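Local atomic coordinates of pectate lyase (Erwinia chrysanthemi, PDB entry 1RU4), a protein that cleaves pectate, the polygalacturonate backbone of pectin in plant cell walls, by an eliminative (lyase) reaction. Residues S289-I294 and S315-V320; Q306-R311 and S323-K328; R197-R202 and V221-W226; T140-A145 and T164-D169; G160-V165 and Q192-R197. One frame throughout, in Å; residues are numbered along the deposited sequence.

Contact 1 of 5, residues S289-I294 and S315-V320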
# COMPACT_ATOMS: atom_id res chain seq x y z
N SER A 289 4.17 16.50 3.97
CA SER A 289 2.98 16.29 4.79
C SER A 289 2.17 17.59 4.82
O SER A 289 2.70 18.65 5.15
CB SER A 289 3.39 15.87 6.21
OG SER A 289 2.28 15.39 6.94
N TYR A 290 0.87 17.48 4.50
CA TYR A 290 0.00 18.65 4.34
C TYR A 290 -1.37 18.52 4.99
O TYR A 290 -2.06 17.51 4.81
CB TYR A 290 -0.17 18.94 2.84
CG TYR A 290 -1.20 20.00 2.48
CD1 TYR A 290 -0.97 21.35 2.74
CD2 TYR A 290 -2.39 19.65 1.83
CE1 TYR A 290 -1.89 22.33 2.37
CE2 TYR A 290 -3.32 20.63 1.45
CZ TYR A 290 -3.06 21.96 1.72
OH TYR A 290 -3.96 22.93 1.35
N LYS A 291 -1.75 19.54 5.76
CA LYS A 291 -3.08 19.66 6.33
C LYS A 291 -3.66 18.38 6.96
O LYS A 291 -4.77 17.96 6.65
CB LYS A 291 -4.04 20.24 5.27
CG LYS A 291 -5.29 20.90 5.83
CD LYS A 291 -5.92 21.86 4.81
CE LYS A 291 -5.04 23.08 4.59
NZ LYS A 291 -5.68 24.10 3.70
N ASN A 292 -2.86 17.75 7.82
CA ASN A 292 -3.32 16.62 8.63
C ASN A 292 -3.67 17.21 10.00
O ASN A 292 -3.45 18.39 10.24
CB ASN A 292 -2.21 15.59 8.82
CG ASN A 292 -1.75 14.96 7.52
OD1 ASN A 292 -2.40 14.07 6.97
ND2 ASN A 292 -0.59 15.40 7.02
N GLY A 293 -4.20 16.38 10.89
CA GLY A 293 -4.43 16.83 12.26
C GLY A 293 -3.10 17.27 12.84
O GLY A 293 -3.00 18.31 13.51
N ILE A 294 -2.06 16.47 12.57
CA ILE A 294 -0.67 16.75 12.95
C ILE A 294 0.14 16.22 11.77
O ILE A 294 -0.08 15.09 11.33
CB ILE A 294 -0.26 15.96 14.23
CG1 ILE A 294 -0.97 16.53 15.46
CG2 ILE A 294 1.26 15.97 14.40
CD1 ILE A 294 -0.82 15.67 16.70
N SER A 315 6.63 20.28 5.79
CA SER A 315 5.38 20.32 6.54
C SER A 315 4.66 21.61 6.16
O SER A 315 5.27 22.68 6.14
CB SER A 315 5.65 20.33 8.05
OG SER A 315 4.45 20.54 8.77
N LEU A 316 3.37 21.50 5.84
CA LEU A 316 2.57 22.66 5.46
C LEU A 316 1.16 22.59 6.03
O LEU A 316 0.50 21.56 5.96
CB LEU A 316 2.51 22.79 3.94
CG LEU A 316 1.72 23.98 3.37
CD1 LEU A 316 2.40 25.29 3.75
CD2 LEU A 316 1.62 23.85 1.86
N SER A 317 0.73 23.70 6.64
CA SER A 317 -0.63 23.85 7.16
C SER A 317 -1.07 22.93 8.30
O SER A 317 -2.25 22.59 8.42
CB SER A 317 -1.64 23.81 6.01
OG SER A 317 -1.38 24.85 5.08
N ALA A 318 -0.11 22.51 9.12
CA ALA A 318 -0.35 21.75 10.35
C ALA A 318 0.96 21.69 11.13
O ALA A 318 2.01 22.05 10.60
CB ALA A 318 -0.88 20.35 10.04
N SER A 319 0.90 21.26 12.38
CA SER A 319 2.09 21.29 13.24
C SER A 319 3.02 20.09 13.13
O SER A 319 2.66 19.03 12.62
CB SER A 319 1.70 21.52 14.70
OG SER A 319 1.11 20.36 15.27
N VAL A 320 4.23 20.28 13.65
CA VAL A 320 5.28 19.26 13.65
C VAL A 320 5.91 19.16 15.03
O VAL A 320 6.27 20.17 15.63
CB VAL A 320 6.41 19.61 12.66
CG1 VAL A 320 7.48 18.53 12.68
CG2 VAL A 320 5.86 19.78 11.28
O HOH W 1 -1.34 20.30 14.15
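Leu-316 O takes two donors, Lys-291 N at 3.0 Å (166° at the hydrogen) and the side-chain amide ND2 of Asn-295. Together with the bond from Leu-316 N to Ser-289 O, also 3.0 Å, this joins two successive coils of the right-handed parallel beta-helix where both strands run out into turns. Tyr-290 and Leu-316 are paired in parallel register, and their side chains run alongside in the same direction. The tyrosine CG lies anti to the backbone N (chi1 172°), which brings CD1 within 3.7 Å of Leu-316 CD2 and leaves Leu-316 CB at the ring's edge, in its plane. Lys-291 CB covers one face of the same ring. The lysine chain then passes Ser-317, with CE 3.8 Å from that residue's CB, and its bend at chi3 is followed by a hydrogen bond of 3.1 Å from NZ to Tyr-290 OH. On the other face of the strands Ser-289 OG and Ser-315 OG both bond to Asn-295, through its backbone O and its ND2 respectively. In the turns Ala-318 CB lies 3.2 Å from Asn-292 O, and one water donates to Gly-293 O (2.7 Å) while accepting from Ser-319 N (3.0 Å).

Contact 2 of 5, residues Q306-R311 and S323-K328; sequences QKHYFR and SNADAK
Asp-326 OD1 receives both terminal nitrogens of Arg-311, NH2 at 2.9 Å and NH1 at 3.1 Å, in a salt bridge between neighbouring parallel strands near the C-terminal end of the beta-helix. The grip is end-on but lopsided: a single oxygen takes both bonds. It lies close to the guanidinium plane, yet both nitrogens come to it from the same face of the carboxylate, and the two planes are turned 57° apart. NH1 also bonds to Phe-310 O at 3.0 Å and more weakly to Asp-326 O, so this one nitrogen ties the side chain to the backbone of both strands. The arginine chain folds back at chi2 (-72°) to make this possible. Its flat head is sandwiched: Lys-328 CG sits centrally over one face, 3.4 Å from NE, and Tyr-309 OH lies over the opposite face toward the rim. Tyr-309 OH in turn bonds to Glu-382, whose carboxylate also makes a long, weak ion pair with Arg-311 NE. Lys-328 NZ is only 4.4 Å from Arg-311 NH2, a like-charge approach that the aspartate probably offsets. Further out, Lys-307 stretches across Asp-326, its CE 3.7 Å from the aspartate CB. Behind this polar face the backbone ladder holds the register, and on its inner side Phe-310 CB meets Ala-327 CB. Phe-298 packs edge-to-face with the rings of both Phe-310 and His-308. At the strand entrance His-308 CB touches Ala-325 CB at 3.6 Å, and ND1, with Ser-323 O at the ring's edge, makes a weak hydrogen bond to it of 3.3 Å.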
# COMPACT_ATOMS: atom_id res chain seq x y z
N GLN A 306 18.50 4.86 20.75
CA GLN A 306 17.71 5.07 19.53
C GLN A 306 17.54 6.55 19.25
O GLN A 306 17.39 7.36 20.16
CB GLN A 306 16.34 4.41 19.67
CG GLN A 306 16.36 2.90 19.87
CD GLN A 306 16.88 2.14 18.65
OE1 GLN A 306 16.50 2.43 17.52
NE2 GLN A 306 17.72 1.14 18.89
N LYS A 307 17.52 6.89 17.96
CA LYS A 307 17.37 8.28 17.53
C LYS A 307 16.81 8.31 16.11
O LYS A 307 17.32 7.62 15.23
CB LYS A 307 18.73 8.98 17.57
CG LYS A 307 18.67 10.49 17.44
CD LYS A 307 20.06 11.09 17.57
CE LYS A 307 20.02 12.60 17.63
NZ LYS A 307 21.37 13.21 17.69
N HIS A 308 15.75 9.08 15.90
CA HIS A 308 15.18 9.22 14.57
C HIS A 308 16.14 10.01 13.69
O HIS A 308 17.00 10.74 14.20
CB HIS A 308 13.83 9.95 14.63
CG HIS A 308 12.83 9.28 15.51
ND1 HIS A 308 12.28 9.89 16.62
CD2 HIS A 308 12.30 8.04 15.47
CE1 HIS A 308 11.46 9.05 17.22
NE2 HIS A 308 11.45 7.92 16.54
N TYR A 309 16.01 9.86 12.38
CA TYR A 309 16.84 10.59 11.43
C TYR A 309 15.94 11.27 10.40
O TYR A 309 15.32 10.60 9.57
CB TYR A 309 17.82 9.63 10.75
CG TYR A 309 18.85 10.31 9.88
CD1 TYR A 309 20.00 10.86 10.45
CD2 TYR A 309 18.70 10.39 8.50
CE1 TYR A 309 20.97 11.47 9.66
CE2 TYR A 309 19.65 11.00 7.70
CZ TYR A 309 20.79 11.54 8.29
OH TYR A 309 21.75 12.14 7.50
N PHE A 310 15.87 12.60 10.47
CA PHE A 310 15.01 13.40 9.60
C PHE A 310 15.81 14.36 8.72
O PHE A 310 16.53 15.22 9.24
CB PHE A 310 14.04 14.23 10.45
CG PHE A 310 12.81 13.49 10.91
CD1 PHE A 310 12.91 12.42 11.80
CD2 PHE A 310 11.55 13.89 10.48
CE1 PHE A 310 11.77 11.76 12.25
CE2 PHE A 310 10.40 13.24 10.93
CZ PHE A 310 10.51 12.17 11.81
N ARG A 311 15.62 14.27 7.41
CA ARG A 311 16.27 15.17 6.45
C ARG A 311 15.35 15.52 5.29
O ARG A 311 14.59 14.68 4.82
CB ARG A 311 17.54 14.53 5.86
CG ARG A 311 18.70 14.32 6.82
CD ARG A 311 19.37 15.62 7.21
NE ARG A 311 20.59 15.39 8.00
CZ ARG A 311 20.61 15.08 9.29
NH1 ARG A 311 19.47 14.95 9.97
NH2 ARG A 311 21.77 14.90 9.91
N SER A 323 10.85 14.94 18.24
CA SER A 323 11.78 14.84 19.35
C SER A 323 12.62 13.56 19.24
O SER A 323 12.33 12.70 18.41
CB SER A 323 11.01 14.86 20.68
OG SER A 323 10.29 16.08 20.81
N ASN A 324 13.65 13.45 20.08
CA ASN A 324 14.55 12.30 20.07
C ASN A 324 15.07 12.03 18.66
O ASN A 324 15.09 10.89 18.20
CB ASN A 324 13.84 11.05 20.59
CG ASN A 324 13.23 11.25 21.97
OD1 ASN A 324 13.94 11.50 22.94
ND2 ASN A 324 11.91 11.13 22.06
N ALA A 325 15.52 13.09 17.98
CA ALA A 325 15.91 12.94 16.59
C ALA A 325 17.13 13.74 16.15
O ALA A 325 17.47 14.78 16.73
CB ALA A 325 14.73 13.28 15.69
N ASP A 326 17.80 13.21 15.13
CA ASP A 326 18.86 13.90 14.42
C ASP A 326 18.11 14.53 13.25
O ASP A 326 17.82 13.87 12.26
CB ASP A 326 19.89 12.88 13.92
CG ASP A 326 21.02 13.52 13.12
OD1 ASP A 326 20.90 14.68 12.69
OD2 ASP A 326 22.04 12.83 12.91
N ALA A 327 17.77 15.81 13.39
CA ALA A 327 16.95 16.49 12.40
C ALA A 327 17.51 17.82 11.92
O ALA A 327 17.82 18.70 12.73
CB ALA A 327 15.54 16.69 12.95
N LYS A 328 17.65 17.95 10.61
CA LYS A 328 18.06 19.20 9.99
C LYS A 328 17.68 19.20 8.51
O LYS A 328 17.31 18.16 7.96
CB LYS A 328 19.57 19.46 10.17
CG LYS A 328 20.50 18.53 9.42
CD LYS A 328 21.95 18.91 9.69
CE LYS A 328 22.91 18.05 8.89
NZ LYS A 328 24.33 18.43 9.15

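Contact 3 of 5, residues R197-R202 and V221-W226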
# COMPACT_ATOMS: atom_id res chain seq x y z
N ARG A 197 8.45 -4.68 1.72
CA ARG A 197 8.62 -3.36 1.11
C ARG A 197 7.39 -2.89 0.34
O ARG A 197 6.69 -3.69 -0.27
CB ARG A 197 9.81 -3.38 0.14
CG ARG A 197 11.14 -3.72 0.76
CD ARG A 197 12.24 -3.72 -0.29
NE ARG A 197 12.41 -2.40 -0.90
CZ ARG A 197 13.45 -2.05 -1.65
NH1 ARG A 197 14.42 -2.92 -1.89
NH2 ARG A 197 13.53 -0.82 -2.15
N PHE A 198 7.18 -1.57 0.34
CA PHE A 198 6.08 -0.93 -0.38
C PHE A 198 6.63 0.21 -1.23
O PHE A 198 7.35 1.07 -0.72
CB PHE A 198 5.05 -0.38 0.61
CG PHE A 198 4.37 -1.43 1.43
CD1 PHE A 198 5.04 -2.05 2.49
CD2 PHE A 198 3.08 -1.84 1.13
CE1 PHE A 198 4.42 -3.05 3.23
CE2 PHE A 198 2.46 -2.85 1.86
CZ PHE A 198 3.13 -3.46 2.91
N VAL A 199 6.31 0.22 -2.52
CA VAL A 199 6.79 1.26 -3.43
C VAL A 199 5.68 1.73 -4.37
O VAL A 199 5.00 0.92 -4.99
CB VAL A 199 7.99 0.76 -4.28
CG1 VAL A 199 8.57 1.90 -5.10
CG2 VAL A 199 9.06 0.14 -3.41
N GLY A 200 5.51 3.05 -4.45
CA GLY A 200 4.50 3.63 -5.33
C GLY A 200 3.06 3.31 -4.97
O GLY A 200 2.18 3.35 -5.82
N CYS A 201 2.82 3.03 -3.69
CA CYS A 201 1.49 2.65 -3.22
C CYS A 201 0.67 3.83 -2.70
O CYS A 201 1.22 4.87 -2.34
CB CYS A 201 1.62 1.60 -2.11
SG CYS A 201 2.30 0.00 -2.64
N ARG A 202 -0.65 3.67 -2.69
CA ARG A 202 -1.56 4.69 -2.15
C ARG A 202 -2.56 4.03 -1.21
O ARG A 202 -3.11 2.98 -1.52
CB ARG A 202 -2.33 5.41 -3.26
CG ARG A 202 -1.48 6.15 -4.28
CD ARG A 202 -2.35 6.84 -5.33
NE ARG A 202 -3.15 5.89 -6.11
CZ ARG A 202 -3.80 6.20 -7.23
NH1 ARG A 202 -3.76 7.43 -7.72
NH2 ARG A 202 -4.50 5.27 -7.86
N VAL A 221 10.32 -0.92 4.64
CA VAL A 221 10.72 0.19 3.77
C VAL A 221 9.52 0.65 2.94
O VAL A 221 8.86 -0.17 2.30
CB VAL A 221 11.87 -0.23 2.82
CG1 VAL A 221 12.27 0.93 1.92
CG2 VAL A 221 13.08 -0.69 3.63
N ILE A 222 9.24 1.95 3.00
CA ILE A 222 8.14 2.55 2.24
C ILE A 222 8.71 3.68 1.38
O ILE A 222 9.34 4.61 1.89
CB ILE A 222 7.04 3.12 3.19
CG1 ILE A 222 6.46 2.00 4.05
CG2 ILE A 222 5.94 3.80 2.37
CD1 ILE A 222 5.53 2.49 5.15
N GLU A 223 8.49 3.59 0.07
CA GLU A 223 9.05 4.56 -0.87
C GLU A 223 8.00 5.06 -1.86
O GLU A 223 7.14 4.29 -2.30
CB GLU A 223 10.21 3.94 -1.65
CG GLU A 223 11.38 3.49 -0.77
CD GLU A 223 12.38 2.61 -1.51
OE1 GLU A 223 11.95 1.66 -2.20
OE2 GLU A 223 13.60 2.86 -1.38
N ASN A 224 8.07 6.34 -2.20
CA ASN A 224 7.20 6.95 -3.20
C ASN A 224 5.72 6.60 -3.04
O ASN A 224 5.03 6.31 -4.02
CB ASN A 224 7.68 6.56 -4.61
CG ASN A 224 9.06 7.12 -4.93
OD1 ASN A 224 9.19 8.09 -5.66
ND2 ASN A 224 10.09 6.50 -4.36
N SER A 225 5.23 6.64 -1.80
CA SER A 225 3.86 6.25 -1.50
C SER A 225 3.01 7.38 -0.90
O SER A 225 3.53 8.41 -0.49
CB SER A 225 3.86 5.03 -0.58
OG SER A 225 4.45 3.91 -1.22
N TRP A 226 1.69 7.17 -0.88
CA TRP A 226 0.73 8.17 -0.40
C TRP A 226 -0.19 7.59 0.66
O TRP A 226 -0.63 6.45 0.56
CB TRP A 226 -0.15 8.66 -1.56
CG TRP A 226 0.55 9.39 -2.66
CD1 TRP A 226 1.58 8.92 -3.44
CD2 TRP A 226 0.26 10.70 -3.15
NE1 TRP A 226 1.94 9.87 -4.37
CE2 TRP A 226 1.14 10.98 -4.21
CE3 TRP A 226 -0.68 11.69 -2.78
CZ2 TRP A 226 1.13 12.19 -4.91
CZ3 TRP A 226 -0.69 12.89 -3.48
CH2 TRP A 226 0.21 13.13 -4.53
O HOH W 2 10.27 -0.12 -0.58
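Arg-197 reaches across to its neighbouring strand atom by atom. CB lies 4.0 Å from Val-221 O, and CG runs alongside Val-221 CB, the two side chains pointing the same way. The chain then bends at chi3 (63°), leaving NE to donate to a water at 3.1 Å, a water that also stands 2.9 Å from Glu-223 OE1. At the tip NH2 bonds to that same OE1 at 2.9 Å. The oxygen lies in the guanidinium plane and is approached on its syn side, though 33° out of the carboxylate plane. Val-199 CG2, 3.5 Å from OE1, flanks the bridge. These residues form the outward row of two adjacent coils of the parallel beta-helix, whereas Phe-198 and Ile-222 point inward, where Phe-186 and Phe-211 pack around them. Past the strands the chains turn together. Ser-225 OG accepts from Cys-201 N at 3.1 Å and donates to Glu-223 O at 2.9 Å, coming from above that carbonyl's plane. Glu-223 O also takes Gly-200 N, and Trp-226 N to Cys-201 O resumes the ladder. There Arg-202 CG lies against Trp-226 CB, while its guanidinium turns to Asp-169 on the preceding coil. Glu-223 is thus held twice, by a charged partner at the carboxylate and two donors at the carbonyl, and the arginine would be expected to favour the ionised carboxylate.

Contact 4 of 5, residues T140-A145 and T164-D169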
# COMPACT_ATOMS: atom_id res chain seq x y z
N THR A 140 4.87 -11.11 -4.63
CA THR A 140 4.83 -9.77 -5.19
C THR A 140 3.41 -9.41 -5.61
O THR A 140 2.69 -10.23 -6.19
CB THR A 140 5.76 -9.63 -6.41
OG1 THR A 140 7.10 -9.97 -6.02
CG2 THR A 140 5.75 -8.20 -6.95
N PHE A 141 3.00 -8.19 -5.28
CA PHE A 141 1.68 -7.68 -5.64
C PHE A 141 1.92 -6.38 -6.40
O PHE A 141 2.25 -5.36 -5.80
CB PHE A 141 0.85 -7.41 -4.37
CG PHE A 141 0.66 -8.62 -3.51
CD1 PHE A 141 1.65 -9.02 -2.61
CD2 PHE A 141 -0.50 -9.40 -3.61
CE1 PHE A 141 1.50 -10.17 -1.83
CE2 PHE A 141 -0.66 -10.55 -2.84
CZ PHE A 141 0.34 -10.93 -1.95
N GLU A 142 1.78 -6.44 -7.72
CA GLU A 142 2.05 -5.28 -8.57
C GLU A 142 0.79 -4.78 -9.26
O GLU A 142 0.06 -5.55 -9.88
CB GLU A 142 3.11 -5.62 -9.63
CG GLU A 142 3.44 -4.44 -10.54
CD GLU A 142 4.47 -4.74 -11.62
OE1 GLU A 142 4.79 -5.93 -11.86
OE2 GLU A 142 4.96 -3.78 -12.25
N ASN A 143 0.55 -3.47 -9.16
CA ASN A 143 -0.62 -2.84 -9.77
C ASN A 143 -1.89 -3.58 -9.35
O ASN A 143 -2.71 -3.97 -10.18
CB ASN A 143 -0.48 -2.81 -11.30
CG ASN A 143 -1.53 -1.94 -11.97
OD1 ASN A 143 -2.07 -1.01 -11.35
ND2 ASN A 143 -1.83 -2.23 -13.23
N THR A 144 -2.01 -3.81 -8.04
CA THR A 144 -3.17 -4.47 -7.46
C THR A 144 -3.95 -3.48 -6.59
O THR A 144 -3.50 -2.36 -6.37
CB THR A 144 -2.76 -5.69 -6.58
OG1 THR A 144 -1.89 -5.26 -5.52
CG2 THR A 144 -2.04 -6.74 -7.43
N ALA A 145 -5.12 -3.90 -6.11
CA ALA A 145 -5.93 -3.05 -5.25
C ALA A 145 -6.75 -3.87 -4.26
O ALA A 145 -7.19 -4.98 -4.57
CB ALA A 145 -6.83 -2.14 -6.07
N THR A 164 6.92 -7.91 -1.63
CA THR A 164 7.02 -6.60 -2.26
C THR A 164 5.67 -6.17 -2.82
O THR A 164 5.04 -6.91 -3.58
CB THR A 164 8.06 -6.62 -3.40
OG1 THR A 164 9.27 -7.22 -2.93
CG2 THR A 164 8.37 -5.20 -3.86
N VAL A 165 5.23 -4.98 -2.42
CA VAL A 165 3.96 -4.42 -2.88
C VAL A 165 4.29 -3.18 -3.71
O VAL A 165 4.77 -2.18 -3.19
CB VAL A 165 3.05 -4.06 -1.69
CG1 VAL A 165 1.69 -3.59 -2.18
CG2 VAL A 165 2.89 -5.26 -0.76
N ILE A 166 4.03 -3.28 -5.01
CA ILE A 166 4.41 -2.26 -5.99
C ILE A 166 3.19 -1.62 -6.64
O ILE A 166 2.31 -2.33 -7.14
CB ILE A 166 5.25 -2.88 -7.12
CG1 ILE A 166 6.43 -3.66 -6.55
CG2 ILE A 166 5.73 -1.78 -8.08
CD1 ILE A 166 7.13 -4.54 -7.58
N ASN A 167 3.16 -0.29 -6.69
CA ASN A 167 2.11 0.46 -7.38
C ASN A 167 0.71 -0.05 -7.09
O ASN A 167 -0.11 -0.22 -8.00
CB ASN A 167 2.38 0.46 -8.89
CG ASN A 167 3.51 1.38 -9.28
OD1 ASN A 167 3.73 2.41 -8.64
ND2 ASN A 167 4.23 1.03 -10.34
N SER A 168 0.42 -0.28 -5.81
CA SER A 168 -0.87 -0.83 -5.41
C SER A 168 -1.67 0.09 -4.50
O SER A 168 -1.10 0.93 -3.79
CB SER A 168 -0.67 -2.20 -4.76
OG SER A 168 -0.11 -3.11 -5.69
N ASP A 169 -2.99 -0.07 -4.55
CA ASP A 169 -3.91 0.79 -3.80
C ASP A 169 -4.72 0.03 -2.75
O ASP A 169 -5.09 -1.13 -2.95
CB ASP A 169 -4.88 1.47 -4.77
CG ASP A 169 -4.19 2.43 -5.73
OD1 ASP A 169 -4.61 2.51 -6.90
OD2 ASP A 169 -3.24 3.11 -5.30
O HOH W 3 8.99 -10.03 -3.25
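Thr-144 and Ser-168 make the tight end of this contact, at the turn that follows two neighbouring strands of the parallel beta-helix. Ser-168 OG accepts from Thr-144 OG1 at 2.8 Å and from Thr-144 N at 3.1 Å, so one residue grips it with both side chain and backbone. The threonine can do this because its OG1 stands between its own N and carbonyl carbon (chi1 60°), turned to the serine. Ser-168 OG in turn donates to Ile-166 O at 2.9 Å from above the carbonyl plane, and that oxygen also receives Asn-143 N at 2.9 Å. Asn-143, Thr-144 and Ser-168 are buried, and Asp-169 N to Thr-144 O carries the pairing on into the next strands. On the inward side Thr-164 O lies near the plane of the Phe-141 ring at its edge, and the ring meets Val-165 more loosely; Phe-119 of the coil before meets that ring almost parallel. The partly exposed outer row is looser. Thr-140 CG2 and Ile-166 CD1 approach to 4.0 Å, while the Glu-142 and Ile-166 side chains cross, CG to CB 4.2 Å, and the glutamate carries its carboxylate off to Tyr-118 OH. A water bridges the two threonine hydroxyls of this row, accepting from Thr-164 OG1 (2.8 Å) and weakly from Thr-140 OG1. Asp-169, although buried, is matched by salt bridges to Arg-355 and Arg-202. At the turn the directions are fixed: with its proton committed to Ile-166 O, Ser-168 OG can serve Thr-144 solely as an acceptor, and its two donors probably polarise it further.

Contact 5 of 5, residues G160-V165 and Q192-R197; sequences GSYNTV and QGPGNR
Asn-163 and Asn-196 lie side by side with their amide planes only 3° apart. Amide hydrogen bonds dominate here. Asn-196 OD1 accepts from Asn-163 N at 3.0 Å and from Asn-163 ND2 at 3.2 Å, the latter more bent (136°). Asn-196 ND2 donates to Gly-160 O at 3.1 Å, almost straight and within its own amide plane, and a second bond from this nitrogen goes to Gln-192 OE1. Gly-160 O is held from opposite faces of its carbonyl plane, since Gly-193 N also reaches it, at 2.7 Å. Both asparagines have CG anti to the carbonyl carbon, which keeps the two amides in step. The bonding continues backward, Asn-163 OD1 taking Asn-139 N and its ND2 bonding to Gly-136 O: this is the pattern of an asparagine ladder, as found along turns of parallel beta-helices. Among the backbone bonds, Tyr-162 N donates to Pro-194 O at 2.8 Å, and Arg-197 N to Asn-163 O and Val-165 N to Arg-197 O lead into the parallel strands. A water donates to both Thr-164 OG1 and Gly-195 O, tying the two chains at the strand entrance. Apolar and ring contacts gather on Tyr-162. Pro-194 O sits over the centre of one face of its ring, 3.8 Å above the plane, while Pro-194 CG comes to 3.6 Å from the tyrosine OH. The His-138 ring of the preceding coil meets it with the planes nearly parallel. Ser-161 CB lies against Pro-194 CD at 3.8 Å, and its OG bonds to Ser-137.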
# COMPACT_ATOMS: atom_id res chain seq x y z
N GLY A 160 5.46 -13.81 7.47
CA GLY A 160 5.56 -13.40 6.07
C GLY A 160 6.74 -12.48 5.85
O GLY A 160 6.84 -11.43 6.49
N SER A 161 7.63 -12.86 4.94
CA SER A 161 8.86 -12.10 4.72
C SER A 161 9.21 -11.87 3.25
O SER A 161 8.78 -12.61 2.37
CB SER A 161 10.04 -12.80 5.41
OG SER A 161 10.28 -14.07 4.84
N TYR A 162 10.01 -10.83 3.01
CA TYR A 162 10.51 -10.49 1.68
C TYR A 162 9.41 -10.36 0.63
O TYR A 162 9.55 -10.79 -0.51
CB TYR A 162 11.58 -11.49 1.23
CG TYR A 162 12.69 -11.64 2.24
CD1 TYR A 162 12.79 -12.77 3.05
CD2 TYR A 162 13.61 -10.61 2.44
CE1 TYR A 162 13.77 -12.87 4.03
CE2 TYR A 162 14.60 -10.70 3.41
CZ TYR A 162 14.67 -11.84 4.21
OH TYR A 162 15.63 -11.93 5.19
N ASN A 163 8.29 -9.78 1.05
CA ASN A 163 7.17 -9.53 0.15
C ASN A 163 7.27 -8.10 -0.36
O ASN A 163 7.71 -7.20 0.35
CB ASN A 163 5.84 -9.75 0.88
CG ASN A 163 5.65 -11.20 1.31
OD1 ASN A 163 5.57 -12.10 0.47
ND2 ASN A 163 5.61 -11.42 2.62
N THR A 164 6.92 -7.91 -1.63
CA THR A 164 7.02 -6.60 -2.26
C THR A 164 5.67 -6.17 -2.82
O THR A 164 5.04 -6.91 -3.58
CB THR A 164 8.06 -6.62 -3.40
OG1 THR A 164 9.27 -7.22 -2.93
CG2 THR A 164 8.37 -5.20 -3.86
N VAL A 165 5.23 -4.98 -2.42
CA VAL A 165 3.96 -4.42 -2.88
C VAL A 165 4.29 -3.18 -3.71
O VAL A 165 4.77 -2.18 -3.19
CB VAL A 165 3.05 -4.06 -1.69
CG1 VAL A 165 1.69 -3.59 -2.18
CG2 VAL A 165 2.89 -5.26 -0.76
N GLN A 192 5.03 -10.17 11.43
CA GLN A 192 5.58 -10.25 10.08
C GLN A 192 7.08 -10.55 10.13
O GLN A 192 7.74 -10.28 11.14
CB GLN A 192 5.39 -8.92 9.35
CG GLN A 192 6.19 -7.79 9.97
CD GLN A 192 6.29 -6.56 9.10
OE1 GLN A 192 6.02 -6.60 7.90
NE2 GLN A 192 6.71 -5.45 9.70
N GLY A 193 7.61 -11.09 9.04
CA GLY A 193 9.04 -11.34 8.96
C GLY A 193 9.79 -10.14 8.41
O GLY A 193 9.22 -9.06 8.24
N PRO A 194 11.09 -10.29 8.13
CA PRO A 194 11.90 -9.20 7.59
C PRO A 194 11.72 -8.99 6.08
O PRO A 194 11.11 -9.82 5.40
CB PRO A 194 13.32 -9.65 7.90
CG PRO A 194 13.23 -11.14 7.72
CD PRO A 194 11.93 -11.47 8.43
N GLY A 195 12.21 -7.85 5.59
CA GLY A 195 12.26 -7.60 4.16
C GLY A 195 11.03 -7.15 3.40
O GLY A 195 11.08 -7.06 2.17
N ASN A 196 9.94 -6.85 4.09
CA ASN A 196 8.72 -6.40 3.42
C ASN A 196 8.84 -4.94 2.97
O ASN A 196 9.31 -4.09 3.72
CB ASN A 196 7.50 -6.62 4.31
CG ASN A 196 7.27 -8.09 4.61
OD1 ASN A 196 7.23 -8.92 3.70
ND2 ASN A 196 7.13 -8.43 5.88
N ARG A 197 8.45 -4.68 1.72
CA ARG A 197 8.62 -3.36 1.11
C ARG A 197 7.39 -2.89 0.34
O ARG A 197 6.69 -3.69 -0.27
CB ARG A 197 9.81 -3.38 0.14
CG ARG A 197 11.14 -3.72 0.76
CD ARG A 197 12.24 -3.72 -0.29
NE ARG A 197 12.41 -2.40 -0.90
CZ ARG A 197 13.45 -2.05 -1.65
NH1 ARG A 197 14.42 -2.92 -1.89
NH2 ARG A 197 13.53 -0.82 -2.15
O HOH W 4 10.78 -7.35 -0.59

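In the fold
All five contacts join coils of one right-handed parallel beta-helix. Along the chain contact 4 comes first and hands over to contact 5 through strand 164-166, where the two share Thr-164 and Val-165; Arg-197 then belongs to contacts 5 and 3. Centres of contacts 3 and 4 are about 9 Å apart, and a probable hydrogen bond from Asn-167 N to Val-199 O and the Arg-202 to Asp-169 salt bridge connect them, so that four successive coils are linked near the middle of the chain. Contacts 1 and 2 lie farther toward the C-terminal coils, about 18 Å apart between centres, and use opposite ends of strand 308-316. Between centres, contact 1 is about 20 Å from contact 3. The lateral ladder of strands thus extends over much of the solenoid.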